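Trigger factor (Thermotoga maritima, PDB 2NSC) probably acts as a ribosome-bound chaperone that keeps newly made proteins open and as a peptidyl-prolyl cis-trans isomerase, this chain being its N-terminal ribosome-binding domain. Local coordinates at residues L15-F19 / L73-L78; K30-L35 / Y65-F69. One frame throughout, in Å; residues are numbered along the deposited sequence.

Contact 1: residues L15-F19 / L73-L78; sequences LEYVF and LIPDTL
Strand 12-18, the second of the antiparallel pair in the N-terminal domain, which probably binds the ribosome, meets the short helical turn 74-77 mainly through Tyr17, Ile74 and Thr77. Ile74 lies over one face of the Tyr17 ring. Ile74 CG2 makes a CH-pi contact 4.1 Å from the centroid of the Tyr17 ring, 29° off the normal, and Ile74 CG1 sits above the same ring. Tyr17 CG is anti to its own carbonyl carbon (chi1 -74°), and the ring reaches across to the turn with its hydroxyl foremost. There Tyr17 OH donates a hydrogen bond to Thr77 OG1 at 2.6 Å. Thr77 OG1 approaches near the ring plane, at the edge. It lies between its backbone N and carbonyl carbon (chi1 67°), and from there Thr77 OG1 donates to Ile74 O at 2.5 Å, in the carbonyl plane. Ile74 O also accepts from Thr77 N. Apolar contacts flank this chain of bonds. Leu78 CD2 packs against Leu15 CD1 at 3.7 Å, and Leu73 CD1 touches Phe19 CE1 at 3.9 Å. Met1 lies against Phe19, Leu73 and Thr77, and Val3 of the neighbouring strand touches Tyr17. The hydroxyl relay has one direction, from Tyr17 through Thr77 to Ile74 O. It ties the ring to the backbone of the turn, while Ile74 holds the ring by its face.

Contact 2: residues K30-L35 / Y65-F69; sequences KAVRYL and YTLDF
Phe69 of helix 62-71 packs against Lys30 and Tyr34 in a helix-helix crossing with helix 21-36. The short segment axes approach to 9.3 Å, with 110° between their directions. Lys30 CB covers one face of the Phe69 ring, 3.8 Å from its centroid and close to the normal, a CH-pi contact. The edge of the same ring points to the face of Tyr34 in an offset edge-to-face pair, with Phe69 CZ 3.7 Å from Tyr34 CB. Tyr34 CG is anti to the backbone N (chi1 175°), which sets its ring beside both aromatic residues of the other helix. Tyr34 CE2 meets Tyr65 CE1 at 3.6 Å, completing an aromatic cluster. Without the Phe69 ring, as with an alanine here, Lys30 CB would probably lose the face it covers and a gap would open beside Tyr34. Further along, Leu35 CD2 lies over one face of Tyr65, and Ala31 CB meets Tyr65 CB at 4.0 Å. In the next shell, Phe62 touches Ala31 and Leu35, and Leu54 of helix 51-58 also packs on Leu35. Beyond Phe69, the extended Lys30 chain brings Lys30 NZ to a water at 2.7 Å, and this water donates to Phe69 O at 2.9 Å.

Overall arrangement
Both contacts belong to the N-terminal domain, and their centres are about 17 Å apart. Contact 1 is a surface contact, and Leu78 is the one buried residue among those that touch. Contact 2 is partly buried and nearer the centre of the chain. No element is shared, but the parts adjoin: strand 12-18 leads into helix 21-36, and helix 62-71 leads into the turn 74-77. Contact 2 therefore closes the inner loop of the chain and contact 1 the outer one. Contact 1 combines apolar touches with a direct side-chain hydrogen bond. Contact 2 has no direct hydrogen bond between its segments and relies on aromatic and aliphatic packing, with a water bridge at its border.

Contact 1: residues L15-F19 / L73-L78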
loop_
_atom_site.group_PDB
_atom_site.type_symbol
_atom_site.label_atom_id
_atom_site.label_comp_id
_atom_site.label_asym_id
_atom_site.label_seq_id
_atom_site.Cartn_x
_atom_site.Cartn_y
_atom_site.Cartn_z
ATOM N N LEU A 15 -12.755 -6.152 9.523
ATOM C CA LEU A 15 -11.455 -5.944 10.121
ATOM C C LEU A 15 -10.753 -4.878 9.324
ATOM O O LEU A 15 -10.801 -4.903 8.093
ATOM C CB LEU A 15 -10.627 -7.229 10.069
ATOM C CG LEU A 15 -11.185 -8.495 10.743
ATOM C CD1 LEU A 15 -10.272 -9.670 10.414
ATOM C CD2 LEU A 15 -11.275 -8.315 12.245
ATOM N N GLU A 16 -10.110 -3.956 10.029
ATOM C CA GLU A 16 -9.334 -2.905 9.416
ATOM C C GLU A 16 -7.855 -3.107 9.709
ATOM O O GLU A 16 -7.427 -3.033 10.878
ATOM C CB GLU A 16 -9.773 -1.559 9.966
ATOM C CG GLU A 16 -8.986 -0.399 9.399
ATOM C CD GLU A 16 -9.522 0.912 9.893
ATOM O OE1 GLU A 16 -9.275 1.229 11.080
ATOM O OE2 GLU A 16 -10.196 1.624 9.099
ATOM N N TYR A 17 -7.084 -3.353 8.649
ATOM C CA TYR A 17 -5.638 -3.564 8.743
ATOM C C TYR A 17 -4.938 -2.246 8.468
ATOM O O TYR A 17 -5.178 -1.630 7.447
ATOM C CB TYR A 17 -5.182 -4.620 7.724
ATOM C CG TYR A 17 -5.554 -6.032 8.099
ATOM C CD1 TYR A 17 -4.598 -6.888 8.665
ATOM C CD2 TYR A 17 -6.861 -6.510 7.935
ATOM C CE1 TYR A 17 -4.921 -8.209 9.034
ATOM C CE2 TYR A 17 -7.216 -7.831 8.309
ATOM C CZ TYR A 17 -6.233 -8.672 8.856
ATOM O OH TYR A 17 -6.523 -9.957 9.215
ATOM N N VAL A 18 -4.087 -1.814 9.393
ATOM C CA VAL A 18 -3.261 -0.614 9.231
ATOM C C VAL A 18 -1.800 -1.062 9.156
ATOM O O VAL A 18 -1.299 -1.745 10.058
ATOM C CB VAL A 18 -3.462 0.360 10.417
ATOM C CG1 VAL A 18 -2.525 1.577 10.312
ATOM C CG2 VAL A 18 -4.922 0.819 10.489
ATOM N N PHE A 19 -1.127 -0.670 8.081
ATOM C CA PHE A 19 0.210 -1.148 7.791
ATOM C C PHE A 19 1.247 -0.099 8.163
ATOM O O PHE A 19 1.041 1.095 7.942
ATOM C CB PHE A 19 0.341 -1.545 6.315
ATOM C CG PHE A 19 -0.632 -2.608 5.892
ATOM C CD1 PHE A 19 -0.340 -3.950 6.089
ATOM C CD2 PHE A 19 -1.869 -2.268 5.336
ATOM C CE1 PHE A 19 -1.258 -4.947 5.710
ATOM C CE2 PHE A 19 -2.772 -3.251 4.950
ATOM C CZ PHE A 19 -2.474 -4.603 5.149
ATOM N N LEU A 73 -0.672 -9.722 2.753
ATOM C CA LEU A 73 -0.218 -10.019 4.099
ATOM C C LEU A 73 -1.380 -10.548 4.916
ATOM O O LEU A 73 -1.190 -11.204 5.945
ATOM C CB LEU A 73 0.365 -8.776 4.768
ATOM C CG LEU A 73 1.696 -8.240 4.242
ATOM C CD1 LEU A 73 2.041 -6.940 4.937
ATOM C CD2 LEU A 73 2.837 -9.284 4.399
ATOM N N ILE A 74 -2.582 -10.267 4.430
ATOM C CA ILE A 74 -3.792 -10.490 5.192
ATOM C C ILE A 74 -4.100 -11.975 5.431
ATOM O O ILE A 74 -4.173 -12.376 6.581
ATOM C CB ILE A 74 -4.989 -9.724 4.617
ATOM C CG1 ILE A 74 -4.671 -8.222 4.629
ATOM C CG2 ILE A 74 -6.274 -10.045 5.436
ATOM C CD1 ILE A 74 -5.756 -7.348 4.051
ATOM N N PRO A 75 -4.246 -12.792 4.354
ATOM C CA PRO A 75 -4.608 -14.203 4.526
ATOM C C PRO A 75 -3.848 -14.939 5.618
ATOM O O PRO A 75 -4.431 -15.749 6.339
ATOM C CB PRO A 75 -4.300 -14.807 3.151
ATOM C CG PRO A 75 -4.627 -13.685 2.214
ATOM C CD PRO A 75 -4.096 -12.458 2.922
ATOM N N ASP A 76 -2.568 -14.646 5.761
ATOM C CA ASP A 76 -1.750 -15.337 6.734
ATOM C C ASP A 76 -2.165 -14.996 8.170
ATOM O O ASP A 76 -2.008 -15.826 9.087
ATOM C CB ASP A 76 -0.283 -15.005 6.497
ATOM C CG ASP A 76 0.641 -15.940 7.222
ATOM O OD1 ASP A 76 0.803 -15.755 8.448
ATOM O OD2 ASP A 76 1.193 -16.861 6.574
ATOM N N THR A 77 -2.694 -13.785 8.365
ATOM C CA THR A 77 -3.163 -13.348 9.684
ATOM C C THR A 77 -4.479 -14.021 10.075
ATOM O O THR A 77 -4.907 -13.953 11.238
ATOM C CB THR A 77 -3.343 -11.819 9.752
ATOM O OG1 THR A 77 -4.410 -11.432 8.886
ATOM C CG2 THR A 77 -2.083 -11.116 9.330
ATOM N N LEU A 78 -5.118 -14.664 9.101
ATOM C CA LEU A 78 -6.409 -15.289 9.330
ATOM C C LEU A 78 -6.348 -16.813 9.287
ATOM O O LEU A 78 -7.381 -17.460 9.458
ATOM C CB LEU A 78 -7.442 -14.795 8.310
ATOM C CG LEU A 78 -7.706 -13.290 8.203
ATOM C CD1 LEU A 78 -8.459 -12.953 6.938
ATOM C CD2 LEU A 78 -8.454 -12.781 9.395
#

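Contact 2: residues K30-L35 / Y65-F69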
loop_
_atom_site.group_PDB
_atom_site.type_symbol
_atom_site.label_atom_id
_atom_site.label_comp_id
_atom_site.label_asym_id
_atom_site.label_seq_id
_atom_site.Cartn_x
_atom_site.Cartn_y
_atom_site.Cartn_z
ATOM N N LYS A 30 8.206 -5.185 -3.619
ATOM C CA LYS A 30 7.581 -6.247 -4.392
ATOM C C LYS A 30 6.993 -5.650 -5.664
ATOM O O LYS A 30 7.068 -6.261 -6.731
ATOM C CB LYS A 30 6.478 -6.945 -3.609
ATOM C CG LYS A 30 6.949 -7.732 -2.383
ATOM C CD LYS A 30 5.764 -8.300 -1.612
ATOM C CE LYS A 30 6.209 -8.866 -0.269
ATOM N NZ LYS A 30 5.069 -9.532 0.443
ATOM N N ALA A 31 6.411 -4.454 -5.546
ATOM C CA ALA A 31 5.820 -3.762 -6.690
ATOM C C ALA A 31 6.859 -3.467 -7.770
ATOM O O ALA A 31 6.601 -3.662 -8.955
ATOM C CB ALA A 31 5.130 -2.465 -6.235
ATOM N N VAL A 32 8.037 -3.003 -7.363
ATOM C CA VAL A 32 9.144 -2.764 -8.302
ATOM C C VAL A 32 9.546 -4.069 -9.003
ATOM O O VAL A 32 9.677 -4.121 -10.221
ATOM C CB VAL A 32 10.361 -2.105 -7.577
ATOM C CG1 VAL A 32 11.555 -2.024 -8.479
ATOM C CG2 VAL A 32 9.983 -0.717 -7.032
ATOM N N ARG A 33 9.724 -5.116 -8.207
ATOM C CA ARG A 33 10.050 -6.462 -8.675
ATOM C C ARG A 33 9.031 -6.954 -9.708
ATOM O O ARG A 33 9.392 -7.473 -10.756
ATOM C CB ARG A 33 10.058 -7.400 -7.462
ATOM C CG ARG A 33 10.789 -8.722 -7.620
ATOM C CD ARG A 33 10.971 -9.356 -6.228
ATOM N NE ARG A 33 11.839 -8.495 -5.448
ATOM C CZ ARG A 33 11.701 -8.199 -4.163
ATOM N NH1 ARG A 33 10.698 -8.691 -3.430
ATOM N NH2 ARG A 33 12.594 -7.385 -3.615
ATOM N N TYR A 34 7.752 -6.784 -9.391
ATOM C CA TYR A 34 6.663 -7.264 -10.233
ATOM C C TYR A 34 6.646 -6.525 -11.571
ATOM O O TYR A 34 6.486 -7.126 -12.631
ATOM C CB TYR A 34 5.342 -7.038 -9.488
ATOM C CG TYR A 34 4.114 -7.377 -10.286
ATOM C CD1 TYR A 34 3.612 -8.684 -10.309
ATOM C CD2 TYR A 34 3.422 -6.393 -10.985
ATOM C CE1 TYR A 34 2.464 -9.009 -11.041
ATOM C CE2 TYR A 34 2.272 -6.712 -11.712
ATOM C CZ TYR A 34 1.807 -8.020 -11.741
ATOM O OH TYR A 34 0.677 -8.340 -12.467
ATOM N N LEU A 35 6.797 -5.205 -11.505
ATOM C CA LEU A 35 6.761 -4.355 -12.683
ATOM C C LEU A 35 7.950 -4.600 -13.603
ATOM O O LEU A 35 7.792 -4.553 -14.825
ATOM C CB LEU A 35 6.700 -2.894 -12.275
ATOM C CG LEU A 35 5.313 -2.502 -11.747
ATOM C CD1 LEU A 35 5.366 -1.179 -10.990
ATOM C CD2 LEU A 35 4.277 -2.451 -12.885
ATOM N N TYR A 65 -0.450 -0.819 -6.924
ATOM C CA TYR A 65 0.403 -2.010 -6.878
ATOM C C TYR A 65 0.936 -2.237 -5.472
ATOM O O TYR A 65 0.976 -3.373 -4.983
ATOM C CB TYR A 65 1.549 -1.904 -7.900
ATOM C CG TYR A 65 1.121 -2.195 -9.331
ATOM C CD1 TYR A 65 0.706 -3.489 -9.707
ATOM C CD2 TYR A 65 1.103 -1.180 -10.312
ATOM C CE1 TYR A 65 0.304 -3.784 -11.033
ATOM C CE2 TYR A 65 0.678 -1.471 -11.655
ATOM C CZ TYR A 65 0.291 -2.777 -11.996
ATOM O OH TYR A 65 -0.111 -3.096 -13.282
ATOM N N THR A 66 1.321 -1.145 -4.813
ATOM C CA THR A 66 1.744 -1.225 -3.415
ATOM C C THR A 66 0.644 -1.810 -2.535
ATOM O O THR A 66 0.902 -2.703 -1.728
ATOM C CB THR A 66 2.252 0.126 -2.866
ATOM O OG1 THR A 66 3.335 0.587 -3.688
ATOM C CG2 THR A 66 2.775 -0.035 -1.445
ATOM N N LEU A 67 -0.586 -1.343 -2.712
ATOM C CA LEU A 67 -1.688 -1.850 -1.926
ATOM C C LEU A 67 -1.992 -3.305 -2.261
ATOM O O LEU A 67 -2.337 -4.071 -1.362
ATOM C CB LEU A 67 -2.923 -0.973 -2.115
ATOM C CG LEU A 67 -2.905 0.331 -1.338
ATOM C CD1 LEU A 67 -3.851 1.335 -2.003
ATOM C CD2 LEU A 67 -3.259 0.096 0.139
ATOM N N ASP A 68 -1.861 -3.696 -3.534
ATOM C CA ASP A 68 -2.046 -5.114 -3.937
ATOM C C ASP A 68 -1.160 -6.029 -3.101
ATOM O O ASP A 68 -1.611 -7.035 -2.584
ATOM C CB ASP A 68 -1.681 -5.348 -5.407
ATOM C CG ASP A 68 -2.753 -4.865 -6.371
ATOM O OD1 ASP A 68 -3.921 -4.698 -5.952
ATOM O OD2 ASP A 68 -2.424 -4.649 -7.560
ATOM N N PHE A 69 0.120 -5.675 -2.995
ATOM C CA PHE A 69 1.045 -6.492 -2.234
ATOM C C PHE A 69 0.829 -6.415 -0.718
ATOM O O PHE A 69 1.086 -7.390 -0.008
ATOM C CB PHE A 69 2.494 -6.222 -2.653
ATOM C CG PHE A 69 2.846 -6.842 -3.983
ATOM C CD1 PHE A 69 3.045 -8.221 -4.084
ATOM C CD2 PHE A 69 2.921 -6.055 -5.140
ATOM C CE1 PHE A 69 3.346 -8.804 -5.323
ATOM C CE2 PHE A 69 3.211 -6.616 -6.365
ATOM C CZ PHE A 69 3.419 -7.989 -6.472
HETATM O O HOH W 1 3.802 -7.234 1.017
#